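Local coordinates for cytochrome C554 (Nitrosomonas europaea, PDB 1FT5), which carries electrons through four c-type hemes in the periplasm, accepting them directly from hydroxylamine oxidoreductase during ammonia oxidation, at residues K119-K123 with K124-F128; S13-K16 with A17-Q20; K52-T55 with Q56-D59; E41-K45 with A46-P50. All coordinates share one frame; numbering follows the deposited sequence.

Interaction 1 (K119-K123 with K124-F128). With HEM (protoporphyrin IX containing Fe), chain E.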
# COMPACT_ATOMS: atom_id res chain seq x y z
N LYS A 119 17.29 1.55 -9.84
CA LYS A 119 16.83 2.36 -10.97
C LYS A 119 16.07 1.51 -11.98
O LYS A 119 15.09 1.96 -12.59
CB LYS A 119 18.03 3.03 -11.68
CG LYS A 119 17.64 3.85 -12.90
CD LYS A 119 18.91 4.38 -13.61
CE LYS A 119 19.70 5.34 -12.70
NZ LYS A 119 20.95 5.90 -13.34
N ASP A 120 16.53 0.27 -12.20
CA ASP A 120 15.86 -0.62 -13.13
C ASP A 120 14.44 -0.88 -12.67
O ASP A 120 13.54 -0.99 -13.50
CB ASP A 120 16.58 -1.99 -13.25
CG ASP A 120 17.89 -1.93 -14.01
OD1 ASP A 120 18.45 -3.01 -14.26
OD2 ASP A 120 18.36 -0.85 -14.34
N LEU A 121 14.23 -1.03 -11.36
CA LEU A 121 12.88 -1.26 -10.82
C LEU A 121 12.04 -0.00 -10.88
O LEU A 121 10.83 -0.09 -11.18
CB LEU A 121 12.94 -1.71 -9.35
CG LEU A 121 13.76 -3.00 -9.12
CD1 LEU A 121 13.81 -3.20 -7.64
CD2 LEU A 121 13.11 -4.20 -9.78
N ALA A 122 12.63 1.16 -10.61
CA ALA A 122 11.86 2.41 -10.65
C ALA A 122 11.37 2.64 -12.09
O ALA A 122 10.25 3.12 -12.28
CB ALA A 122 12.69 3.57 -10.19
N LYS A 123 12.19 2.25 -13.07
CA LYS A 123 11.80 2.44 -14.47
C LYS A 123 10.58 1.60 -14.81
O LYS A 123 9.80 2.00 -15.70
CB LYS A 123 12.98 2.10 -15.41
CG LYS A 123 14.05 3.18 -15.41
CD LYS A 123 15.09 2.93 -16.51
CE LYS A 123 14.41 2.75 -17.88
NZ LYS A 123 15.16 3.39 -19.06
N LYS A 124 10.38 0.49 -14.10
CA LYS A 124 9.29 -0.41 -14.33
C LYS A 124 8.10 -0.15 -13.41
O LYS A 124 7.21 -0.95 -13.34
CB LYS A 124 9.77 -1.86 -14.22
CG LYS A 124 10.68 -2.24 -15.42
CD LYS A 124 10.73 -3.72 -15.65
CE LYS A 124 11.56 -3.98 -16.89
NZ LYS A 124 12.00 -5.39 -17.02
N GLY A 125 8.13 1.01 -12.74
CA GLY A 125 7.02 1.43 -11.92
C GLY A 125 7.12 1.27 -10.40
O GLY A 125 6.20 1.66 -9.68
N GLN A 126 8.21 0.70 -9.90
CA GLN A 126 8.23 0.51 -8.44
C GLN A 126 8.46 1.85 -7.76
O GLN A 126 9.21 2.70 -8.21
CB GLN A 126 9.33 -0.53 -8.05
CG GLN A 126 9.26 -0.86 -6.54
CD GLN A 126 10.01 -2.11 -6.16
OE1 GLN A 126 10.43 -2.87 -7.08
NE2 GLN A 126 10.17 -2.37 -4.90
N ASP A 127 7.79 2.01 -6.59
CA ASP A 127 7.87 3.24 -5.82
C ASP A 127 8.82 3.05 -4.64
O ASP A 127 8.66 2.06 -3.93
CB ASP A 127 6.46 3.53 -5.25
CG ASP A 127 6.29 4.94 -4.82
OD1 ASP A 127 7.22 5.62 -4.35
OD2 ASP A 127 5.16 5.42 -4.92
N PHE A 128 9.81 3.94 -4.54
CA PHE A 128 10.73 3.94 -3.42
C PHE A 128 10.62 5.19 -2.60
O PHE A 128 11.51 5.46 -1.79
CB PHE A 128 12.17 3.80 -3.94
CG PHE A 128 12.37 2.53 -4.70
CD1 PHE A 128 12.68 1.36 -4.01
CD2 PHE A 128 12.24 2.48 -6.10
CE1 PHE A 128 12.85 0.15 -4.67
CE2 PHE A 128 12.42 1.25 -6.80
CZ PHE A 128 12.72 0.08 -6.08
CHA HEM E . 12.72 -7.25 -3.01
CHB HEM E . 8.13 -5.74 -3.12
CHC HEM E . 7.01 -9.51 -5.99
CHD HEM E . 11.39 -11.48 -4.97
C1A HEM E . 11.58 -6.48 -2.84
C2A HEM E . 11.55 -5.20 -2.15
C3A HEM E . 10.22 -4.82 -2.13
C4A HEM E . 9.50 -5.81 -2.84
CMA HEM E . 9.59 -3.55 -1.53
CAA HEM E . 12.73 -4.46 -1.59
CBA HEM E . 13.42 -3.62 -2.68
CGA HEM E . 14.49 -2.70 -2.15
O1A HEM E . 15.62 -3.25 -1.79
O2A HEM E . 14.31 -1.45 -2.09
C1B HEM E . 7.45 -6.65 -3.91
C2B HEM E . 6.11 -6.47 -4.33
C3B HEM E . 5.80 -7.47 -5.23
C4B HEM E . 6.98 -8.31 -5.31
CMB HEM E . 5.16 -5.33 -3.88
CAB HEM E . 4.47 -7.71 -6.01
CBB HEM E . 4.23 -6.72 -7.17
C1C HEM E . 8.08 -10.39 -5.89
C2C HEM E . 8.05 -11.75 -6.44
C3C HEM E . 9.24 -12.31 -6.06
C4C HEM E . 10.02 -11.33 -5.39
CMC HEM E . 6.89 -12.41 -7.22
CAC HEM E . 9.65 -13.78 -6.22
CBC HEM E . 9.78 -14.41 -7.59
C1D HEM E . 12.13 -10.45 -4.41
C2D HEM E . 13.51 -10.53 -4.10
C3D HEM E . 13.89 -9.35 -3.59
C4D HEM E . 12.73 -8.51 -3.59
CMD HEM E . 14.39 -11.82 -4.33
CAD HEM E . 15.23 -9.08 -2.99
CBD HEM E . 15.35 -9.49 -1.54
CGD HEM E . 16.66 -9.21 -0.80
O1D HEM E . 16.88 -9.99 0.15
O2D HEM E . 17.36 -8.26 -1.13
NA HEM E . 10.31 -6.85 -3.26
NB HEM E . 8.01 -7.79 -4.50
NC HEM E . 9.29 -10.13 -5.24
ND HEM E . 11.68 -9.17 -4.10
FE HEM E . 9.85 -8.49 -4.29
O HOH W 1 8.86 4.34 -10.34

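Interaction 2 (S13-K16 with A17-Q20). With HEM (protoporphyrin IX containing Fe), chain E.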
# COMPACT_ATOMS: atom_id res chain seq x y z
N SER A 13 3.49 -14.36 -2.31
CA SER A 13 4.09 -15.70 -2.39
C SER A 13 5.61 -15.64 -2.23
O SER A 13 6.20 -16.58 -1.66
CB SER A 13 3.69 -16.37 -3.70
OG SER A 13 4.39 -15.80 -4.78
N CYS A 14 6.24 -14.57 -2.70
CA CYS A 14 7.69 -14.41 -2.53
C CYS A 14 8.07 -13.71 -1.27
O CYS A 14 9.23 -13.76 -0.87
CB CYS A 14 8.31 -13.62 -3.65
SG CYS A 14 8.38 -14.66 -5.17
N HIS A 15 7.10 -13.00 -0.65
CA HIS A 15 7.39 -12.22 0.54
C HIS A 15 6.43 -12.60 1.61
O HIS A 15 5.60 -11.77 2.06
CB HIS A 15 7.26 -10.74 0.16
CG HIS A 15 8.28 -10.30 -0.84
ND1 HIS A 15 9.63 -10.29 -0.57
CD2 HIS A 15 8.15 -9.76 -2.09
CE1 HIS A 15 10.25 -9.73 -1.62
NE2 HIS A 15 9.41 -9.38 -2.62
N LYS A 16 6.51 -13.85 2.02
CA LYS A 16 5.60 -14.34 3.01
C LYS A 16 5.64 -13.67 4.35
O LYS A 16 4.59 -13.50 4.96
CB LYS A 16 5.76 -15.89 3.19
CG LYS A 16 5.60 -16.63 1.90
CD LYS A 16 5.72 -18.13 2.09
CE LYS A 16 5.62 -18.85 0.73
NZ LYS A 16 5.38 -20.31 0.99
N ALA A 17 6.81 -13.27 4.83
CA ALA A 17 6.89 -12.65 6.16
C ALA A 17 6.14 -11.32 6.16
O ALA A 17 5.36 -11.04 7.08
CB ALA A 17 8.35 -12.41 6.54
N GLN A 18 6.37 -10.51 5.13
CA GLN A 18 5.70 -9.19 5.05
C GLN A 18 4.22 -9.43 4.83
O GLN A 18 3.40 -8.71 5.41
CB GLN A 18 6.24 -8.34 3.87
CG GLN A 18 7.66 -7.80 4.11
CD GLN A 18 8.78 -8.82 3.80
OE1 GLN A 18 8.50 -9.96 3.39
NE2 GLN A 18 10.02 -8.40 4.05
N ALA A 19 3.85 -10.41 4.01
CA ALA A 19 2.41 -10.65 3.78
C ALA A 19 1.66 -11.08 5.05
O ALA A 19 0.50 -10.68 5.32
CB ALA A 19 2.22 -11.73 2.68
N GLN A 20 2.28 -11.96 5.83
CA GLN A 20 1.69 -12.42 7.06
C GLN A 20 1.46 -11.26 8.05
O GLN A 20 0.45 -11.26 8.75
CB GLN A 20 2.61 -13.45 7.69
CG GLN A 20 1.88 -14.38 8.62
CD GLN A 20 2.34 -14.24 10.05
OE1 GLN A 20 2.76 -13.16 10.49
NE2 GLN A 20 2.26 -15.35 10.80
CHA HEM E . 12.72 -7.25 -3.01
CHB HEM E . 8.13 -5.74 -3.12
CHC HEM E . 7.01 -9.51 -5.99
CHD HEM E . 11.39 -11.48 -4.97
C1A HEM E . 11.58 -6.48 -2.84
C2A HEM E . 11.55 -5.20 -2.15
C3A HEM E . 10.22 -4.82 -2.13
C4A HEM E . 9.50 -5.81 -2.84
CMA HEM E . 9.59 -3.55 -1.53
CAA HEM E . 12.73 -4.46 -1.59
CBA HEM E . 13.42 -3.62 -2.68
CGA HEM E . 14.49 -2.70 -2.15
O1A HEM E . 15.62 -3.25 -1.79
O2A HEM E . 14.31 -1.45 -2.09
C1B HEM E . 7.45 -6.65 -3.91
C2B HEM E . 6.11 -6.47 -4.33
C3B HEM E . 5.80 -7.47 -5.23
C4B HEM E . 6.98 -8.31 -5.31
CMB HEM E . 5.16 -5.33 -3.88
CAB HEM E . 4.47 -7.71 -6.01
CBB HEM E . 4.23 -6.72 -7.17
C1C HEM E . 8.08 -10.39 -5.89
C2C HEM E . 8.05 -11.75 -6.44
C3C HEM E . 9.24 -12.31 -6.06
C4C HEM E . 10.02 -11.33 -5.39
CMC HEM E . 6.89 -12.41 -7.22
CAC HEM E . 9.65 -13.78 -6.22
CBC HEM E . 9.78 -14.41 -7.59
C1D HEM E . 12.13 -10.45 -4.41
C2D HEM E . 13.51 -10.53 -4.10
C3D HEM E . 13.89 -9.35 -3.59
C4D HEM E . 12.73 -8.51 -3.59
CMD HEM E . 14.39 -11.82 -4.33
CAD HEM E . 15.23 -9.08 -2.99
CBD HEM E . 15.35 -9.49 -1.54
CGD HEM E . 16.66 -9.21 -0.80
O1D HEM E . 16.88 -9.99 0.15
O2D HEM E . 17.36 -8.26 -1.13
NA HEM E . 10.31 -6.85 -3.26
NB HEM E . 8.01 -7.79 -4.50
NC HEM E . 9.29 -10.13 -5.24
ND HEM E . 11.68 -9.17 -4.10
FE HEM E . 9.85 -8.49 -4.29
O HOH W 2 10.66 -11.24 1.78

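Interaction 3 (K52-T55 with Q56-D59). With HEM (protoporphyrin IX containing Fe), chain F.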
# COMPACT_ATOMS: atom_id res chain seq x y z
N LYS A 52 -25.38 1.32 6.28
CA LYS A 52 -25.33 1.26 4.83
C LYS A 52 -24.20 0.35 4.30
O LYS A 52 -23.11 0.31 4.88
CB LYS A 52 -25.13 2.70 4.25
CG LYS A 52 -24.90 2.76 2.74
CD LYS A 52 -25.12 4.19 2.22
CE LYS A 52 -24.64 4.37 0.78
NZ LYS A 52 -24.89 5.82 0.39
N ASP A 53 -24.46 -0.30 3.17
CA ASP A 53 -23.43 -1.10 2.54
C ASP A 53 -22.68 -0.18 1.57
O ASP A 53 -23.21 0.18 0.52
CB ASP A 53 -24.07 -2.25 1.77
CG ASP A 53 -23.05 -3.11 1.03
OD1 ASP A 53 -21.83 -2.87 1.14
OD2 ASP A 53 -23.51 -4.02 0.31
N TYR A 54 -21.43 0.20 1.92
CA TYR A 54 -20.60 1.10 1.06
C TYR A 54 -19.60 0.28 0.24
O TYR A 54 -18.76 0.89 -0.43
CB TYR A 54 -19.79 2.08 1.94
CG TYR A 54 -20.67 3.17 2.60
CD1 TYR A 54 -21.03 3.05 3.94
CD2 TYR A 54 -21.06 4.31 1.90
CE1 TYR A 54 -21.76 4.07 4.62
CE2 TYR A 54 -21.76 5.31 2.56
CZ TYR A 54 -22.08 5.18 3.89
OH TYR A 54 -22.74 6.22 4.52
N THR A 55 -19.73 -1.05 0.21
CA THR A 55 -18.70 -1.84 -0.49
C THR A 55 -18.70 -1.74 -2.00
O THR A 55 -17.76 -2.16 -2.64
CB THR A 55 -18.78 -3.37 -0.13
OG1 THR A 55 -20.03 -3.84 -0.60
CG2 THR A 55 -18.68 -3.65 1.32
N GLN A 56 -19.78 -1.19 -2.59
CA GLN A 56 -19.84 -1.01 -4.04
C GLN A 56 -20.07 0.48 -4.36
O GLN A 56 -20.53 0.81 -5.45
CB GLN A 56 -21.00 -1.85 -4.64
CG GLN A 56 -20.86 -3.36 -4.26
CD GLN A 56 -21.87 -4.23 -4.96
OE1 GLN A 56 -23.08 -4.19 -4.65
NE2 GLN A 56 -21.41 -4.98 -5.91
N ASP A 57 -19.70 1.36 -3.41
CA ASP A 57 -19.92 2.79 -3.58
C ASP A 57 -18.65 3.43 -4.15
O ASP A 57 -17.58 3.38 -3.52
CB ASP A 57 -20.31 3.38 -2.23
CG ASP A 57 -20.81 4.85 -2.33
OD1 ASP A 57 -20.44 5.55 -3.29
OD2 ASP A 57 -21.60 5.26 -1.44
N LYS A 58 -18.75 3.98 -5.35
CA LYS A 58 -17.59 4.62 -5.95
C LYS A 58 -17.09 5.85 -5.19
O LYS A 58 -16.01 6.34 -5.51
CB LYS A 58 -17.90 4.98 -7.42
CG LYS A 58 -18.94 6.11 -7.48
CD LYS A 58 -19.40 6.38 -8.91
CE LYS A 58 -20.20 7.70 -8.98
NZ LYS A 58 -20.90 7.86 -10.30
N ASP A 59 -17.89 6.39 -4.25
CA ASP A 59 -17.42 7.51 -3.41
C ASP A 59 -16.57 6.96 -2.24
O ASP A 59 -16.05 7.76 -1.45
CB ASP A 59 -18.58 8.27 -2.73
CG ASP A 59 -19.48 8.97 -3.71
OD1 ASP A 59 -19.00 9.26 -4.79
OD2 ASP A 59 -20.66 9.23 -3.34
CHA HEM F . -10.80 5.17 7.15
CHB HEM F . -15.34 4.46 5.62
CHC HEM F . -14.31 6.96 1.53
CHD HEM F . -9.64 7.27 2.97
C1A HEM F . -12.14 4.72 7.09
C2A HEM F . -12.84 4.11 8.17
C3A HEM F . -14.13 3.89 7.73
C4A HEM F . -14.16 4.39 6.37
CMA HEM F . -15.34 3.30 8.49
CAA HEM F . -12.25 3.83 9.52
CBA HEM F . -12.27 5.05 10.44
CGA HEM F . -11.85 4.71 11.86
O1A HEM F . -11.64 3.52 12.18
O2A HEM F . -11.68 5.65 12.65
C1B HEM F . -15.44 5.09 4.36
C2B HEM F . -16.69 5.30 3.64
C3B HEM F . -16.40 6.04 2.56
C4B HEM F . -14.98 6.27 2.54
CMB HEM F . -18.03 4.73 4.01
CAB HEM F . -17.35 6.55 1.47
CBB HEM F . -18.52 7.39 2.04
C1C HEM F . -12.91 7.20 1.54
C2C HEM F . -12.20 7.88 0.47
C3C HEM F . -10.87 7.93 0.86
C4C HEM F . -10.82 7.31 2.17
CMC HEM F . -12.79 8.38 -0.84
CAC HEM F . -9.66 8.44 0.11
CBC HEM F . -9.77 9.72 -0.71
C1D HEM F . -9.56 6.74 4.25
C2D HEM F . -8.41 6.83 5.07
C3D HEM F . -8.74 6.26 6.28
C4D HEM F . -10.10 5.81 6.15
CMD HEM F . -7.08 7.48 4.65
CAD HEM F . -7.83 6.16 7.49
CBD HEM F . -8.00 7.29 8.52
CGD HEM F . -7.03 7.14 9.68
O1D HEM F . -7.27 6.26 10.51
O2D HEM F . -6.09 7.88 9.75
NA HEM F . -12.93 4.85 5.94
NB HEM F . -14.38 5.69 3.69
NC HEM F . -12.04 6.79 2.54
ND HEM F . -10.59 6.11 4.87
FE HEM F . -12.40 5.60 4.12
O HOH W 3 -22.46 -0.36 -1.97
O HOH W 4 -23.97 -2.73 -2.50

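Interaction 4 (E41-K45 with A46-P50). With HEM (protoporphyrin IX containing Fe), chain F.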
# COMPACT_ATOMS: atom_id res chain seq x y z
N GLU A 41 -19.47 3.56 15.28
CA GLU A 41 -19.22 4.81 16.00
C GLU A 41 -18.43 5.78 15.14
O GLU A 41 -18.72 6.97 15.06
CB GLU A 41 -18.43 4.49 17.28
CG GLU A 41 -17.84 5.71 17.98
CD GLU A 41 -17.59 5.46 19.48
OE1 GLU A 41 -17.68 6.44 20.25
OE2 GLU A 41 -17.33 4.28 19.90
N ALA A 42 -17.40 5.27 14.49
CA ALA A 42 -16.61 6.16 13.62
C ALA A 42 -17.46 6.74 12.48
O ALA A 42 -17.32 7.94 12.14
CB ALA A 42 -15.35 5.42 13.02
N LYS A 43 -18.30 5.91 11.89
CA LYS A 43 -19.15 6.39 10.80
C LYS A 43 -20.12 7.49 11.31
O LYS A 43 -20.30 8.50 10.65
CB LYS A 43 -19.95 5.25 10.21
CG LYS A 43 -19.05 4.29 9.37
CD LYS A 43 -19.78 3.02 8.97
CE LYS A 43 -18.90 2.20 8.08
NZ LYS A 43 -19.41 0.81 7.96
N GLN A 44 -20.70 7.27 12.49
CA GLN A 44 -21.65 8.28 13.04
C GLN A 44 -20.94 9.61 13.24
O GLN A 44 -21.48 10.69 12.91
CB GLN A 44 -22.25 7.79 14.36
CG GLN A 44 -23.22 6.67 14.12
CD GLN A 44 -24.01 6.29 15.36
OE1 GLN A 44 -25.23 6.07 15.29
NE2 GLN A 44 -23.33 6.21 16.50
N LYS A 45 -19.72 9.54 13.79
CA LYS A 45 -18.95 10.78 14.01
C LYS A 45 -18.70 11.54 12.69
O LYS A 45 -18.73 12.78 12.65
CB LYS A 45 -17.61 10.46 14.67
CG LYS A 45 -16.82 11.70 15.01
CD LYS A 45 -15.74 11.45 16.07
CE LYS A 45 -15.34 12.77 16.73
NZ LYS A 45 -14.39 12.56 17.86
N ALA A 46 -18.53 10.80 11.59
CA ALA A 46 -18.29 11.40 10.29
C ALA A 46 -19.57 11.68 9.48
O ALA A 46 -19.52 12.10 8.31
CB ALA A 46 -17.35 10.49 9.45
N LYS A 47 -20.69 11.47 10.15
CA LYS A 47 -22.06 11.65 9.60
C LYS A 47 -22.41 10.74 8.44
O LYS A 47 -23.19 11.10 7.53
CB LYS A 47 -22.33 13.12 9.25
CG LYS A 47 -22.17 14.05 10.48
CD LYS A 47 -23.03 13.57 11.65
CE LYS A 47 -23.03 14.56 12.85
NZ LYS A 47 -24.24 14.32 13.73
N LEU A 48 -21.82 9.54 8.45
CA LEU A 48 -22.10 8.51 7.46
C LEU A 48 -23.19 7.60 8.07
O LEU A 48 -23.48 7.69 9.28
CB LEU A 48 -20.82 7.68 7.21
CG LEU A 48 -19.71 8.55 6.60
CD1 LEU A 48 -18.46 7.67 6.50
CD2 LEU A 48 -20.09 9.11 5.22
N ASP A 49 -23.73 6.71 7.26
CA ASP A 49 -24.82 5.79 7.69
C ASP A 49 -24.17 4.50 8.20
O ASP A 49 -23.58 3.76 7.40
CB ASP A 49 -25.66 5.46 6.46
CG ASP A 49 -26.85 4.51 6.77
OD1 ASP A 49 -26.91 3.91 7.86
OD2 ASP A 49 -27.70 4.37 5.85
N PRO A 50 -24.28 4.21 9.52
CA PRO A 50 -23.67 2.99 10.07
C PRO A 50 -24.20 1.68 9.54
O PRO A 50 -23.55 0.61 9.69
CB PRO A 50 -23.93 3.11 11.58
CG PRO A 50 -25.25 3.97 11.69
CD PRO A 50 -25.06 4.98 10.52
CHA HEM F . -10.80 5.17 7.15
CHB HEM F . -15.34 4.46 5.62
CHC HEM F . -14.31 6.96 1.53
CHD HEM F . -9.64 7.27 2.97
C1A HEM F . -12.14 4.72 7.09
C2A HEM F . -12.84 4.11 8.17
C3A HEM F . -14.13 3.89 7.73
C4A HEM F . -14.16 4.39 6.37
CMA HEM F . -15.34 3.30 8.49
CAA HEM F . -12.25 3.83 9.52
CBA HEM F . -12.27 5.05 10.44
CGA HEM F . -11.85 4.71 11.86
O1A HEM F . -11.64 3.52 12.18
O2A HEM F . -11.68 5.65 12.65
C1B HEM F . -15.44 5.09 4.36
C2B HEM F . -16.69 5.30 3.64
C3B HEM F . -16.40 6.04 2.56
C4B HEM F . -14.98 6.27 2.54
CMB HEM F . -18.03 4.73 4.01
CAB HEM F . -17.35 6.55 1.47
CBB HEM F . -18.52 7.39 2.04
C1C HEM F . -12.91 7.20 1.54
C2C HEM F . -12.20 7.88 0.47
C3C HEM F . -10.87 7.93 0.86
C4C HEM F . -10.82 7.31 2.17
CMC HEM F . -12.79 8.38 -0.84
CAC HEM F . -9.66 8.44 0.11
CBC HEM F . -9.77 9.72 -0.71
C1D HEM F . -9.56 6.74 4.25
C2D HEM F . -8.41 6.83 5.07
C3D HEM F . -8.74 6.26 6.28
C4D HEM F . -10.10 5.81 6.15
CMD HEM F . -7.08 7.48 4.65
CAD HEM F . -7.83 6.16 7.49
CBD HEM F . -8.00 7.29 8.52
CGD HEM F . -7.03 7.14 9.68
O1D HEM F . -7.27 6.26 10.51
O2D HEM F . -6.09 7.88 9.75
NA HEM F . -12.93 4.85 5.94
NB HEM F . -14.38 5.69 3.69
NC HEM F . -12.04 6.79 2.54
ND HEM F . -10.59 6.11 4.87
FE HEM F . -12.40 5.60 4.12
O HOH W 5 -22.00 1.43 7.05

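Interaction 1 (K119-K123 with K124-F128)
Leu121 and Phe128 meet where the chain doubles back after a helix: the CB of Leu121 lies 3.7 Å from Phe128 CZ, in the plane of the ring and at its edge. The two side chains cross nearly at right angles. Gln126 instead runs alongside Leu121, its CG anti to the backbone N (chi1 -174°), and brings OE1 to 3.4 Å from Leu121 CD1. That OE1 accepts a hydrogen bond from NE2 of His102, an axial ligand of heme 1, while NE2 of Gln126 rests 3.6 Å from the heme methyl CMA. This heme-facing side is buried. The other side is open to solvent, where the amine of Lys124 reaches a salt bridge with Asp101. Between them the backbone turns in a Schellman motif: Gln126 N bonds Leu121 O at 3.0 Å, Gly125 N bonds Ala122 O at 3.0 Å, and Gly125 takes the positive phi (102°) that the turn requires. Water 1 links the carbonyls of Ala122 and Gln126, donating to both. The motif ends helix 118-123 and starts the loop to helix 131-138, with Leu121 packed on helix 99-112 and Phe128 against the loop residue Pro192.

Interaction 2 (S13-K16 with A17-Q20)
His15 and Lys16 pass their carbonyls to the first turn of the next helix: Ala19 N bonds His15 O at 3.0 Å, and Gln20 N bonds Lys16 O at 2.9 Å. His15 itself has left helical angles (phi -128°, psi 64°) and occupies the N-cap position, so the short break between two helices falls exactly at the heme ligand. Its imidazole extends away from the new helix and coordinates the heme iron through NE2 at 1.9 Å. His102 supplies the second axial ligand. Just before His15 in the chain, Cys14 is joined to the same porphyrin by a thioether, SG to CAC, and Cys14 CB lies over one face of the imidazole, offset toward its rim. These are the final cysteine and the histidine of the Cys-X-X-Cys-His signature of c-type cytochromes, begun by Cys11.

Across the break, Gln18 folds back toward His15 by a bend at chi2 (82°), placing OE1 3.5 Å from His15 CB. The amide plane stands almost perpendicular to the imidazole. Water 2 joins the polar groups: it accepts from His15 ND1 at 2.7 Å and donates to Gln18 OE1 at 3.0 Å, which probably restrains the rotation of the ring about its iron bond. The other end of the amide, NE2, is hydrogen-bonded to a propionate of another heme, so Gln18 links the ligand of one heme, through a water, to a propionate of another. Helix 9-14 thus leads through the ligand into helix 16-22, whose Ala17 and Gln18 pack on Tyr182 in a loop.

Interaction 3 (K52-T55 with Q56-D59)
A type I beta turn from Tyr54 to Asp57 reverses the chain just ahead of Cys60, a covalent attachment point of heme 2. It is closed by Asp57 N to Tyr54 O at 3.2 Å. The Asp57 side chain returns beside Tyr54, its CG anti to the backbone N (chi1 -170°), and sets OD2 3.5 Å from Tyr54 CD2 at the ring edge, with carboxylate and ring planes only 18° apart. The ring is sandwiched: Lys52 CG lies over the centre of one face, and the heme methyl CMB sits against the opposite face, offset toward the rim and 3.4 Å from Tyr54 CG. The phenol hydroxyl is hydrogen-bonded to the backbone N of Asp49. Having crossed the ring, the extended Lys52 chain carries NZ to a long salt bridge with Asp57 OD2, 3.8 Å away.

Asp53 braces the start of the turn. Its OD1 accepts from both Thr55 N, above the carboxylate plane, and Thr55 OG1, on the syn lone pair at 2.7 Å. Waters 3 and 4 tie Gln56 back to Asp53, one through backbone groups and the other between Asp53 OD2 and Gln56 OE1. At the end of the turn, Asp57 OD1 accepts from Asp59 N at 2.9 Å. Asx turns at Asp53 and Asp57 therefore overlap the two ends of the beta turn, in the loop that lines the heme 2 pocket.

Interaction 4 (E41-K45 with A46-P50)
Lys43 runs from the last turn of a helix along the residues that follow it. Its CB meets Leu48 CB at 4.0 Å; with CG beside the backbone N (chi1 -72°) and the rest extended, the chain then passes between the loop and the heme. CG lies 3.9 Å from the heme methyl CMA, CD is near Pro50 CA and the carbonyl of Asp49, and CE returns to CMA at 3.7 Å. The terminal NZ donates to water 5 at 2.8 Å, and the water donates on to Asp49 O. The carbonyls of Ser33 and Val38 also accept from this amine, so the polar tip of this buried lysine is satisfied by several oxygens.

The helix itself closes in a Schellman motif, with Leu48 N to Lys43 O at 2.9 Å and Lys47 N to Gln44 O at 3.0 Å. Lys47 is the C-prime residue with positive phi (63°), and its CD folds to 3.5 Å from Gln44 O. Beyond the turn, Leu48 sends CD1 to the heme methyl CMB at 3.9 Å, while Gln44 and Pro50 touch more loosely on the outer side, their side chains crossing at about a right angle. Helix 40-45 is thereby turned into the long loop that precedes helix 88-92; Leu48 packs on Tyr54 in that loop and on Phe156, and Lys45 reaches out to a salt bridge with Asp161.

In the fold
The four contacts form two pairs around two hemes. Interactions 1 and 2 both touch the chain E heme without touching each other, their nearest atoms about 7 Å apart; both are partly buried, and only interaction 2 supplies covalent and iron bonds. Interactions 3 and 4 share the chain F heme, across the chain's centre from interaction 1, are surface contacts, and join directly through Tyr54 OH and Asp49 N. Interactions 1 and 4 end their helices with the same Schellman geometry, yet beyond one a glutamine meets an axial histidine, while before the other a helical lysine reaches backbone carbonyls. Interaction 3, without helix, combines a beta turn with Asx turns and a tyrosine on the heme.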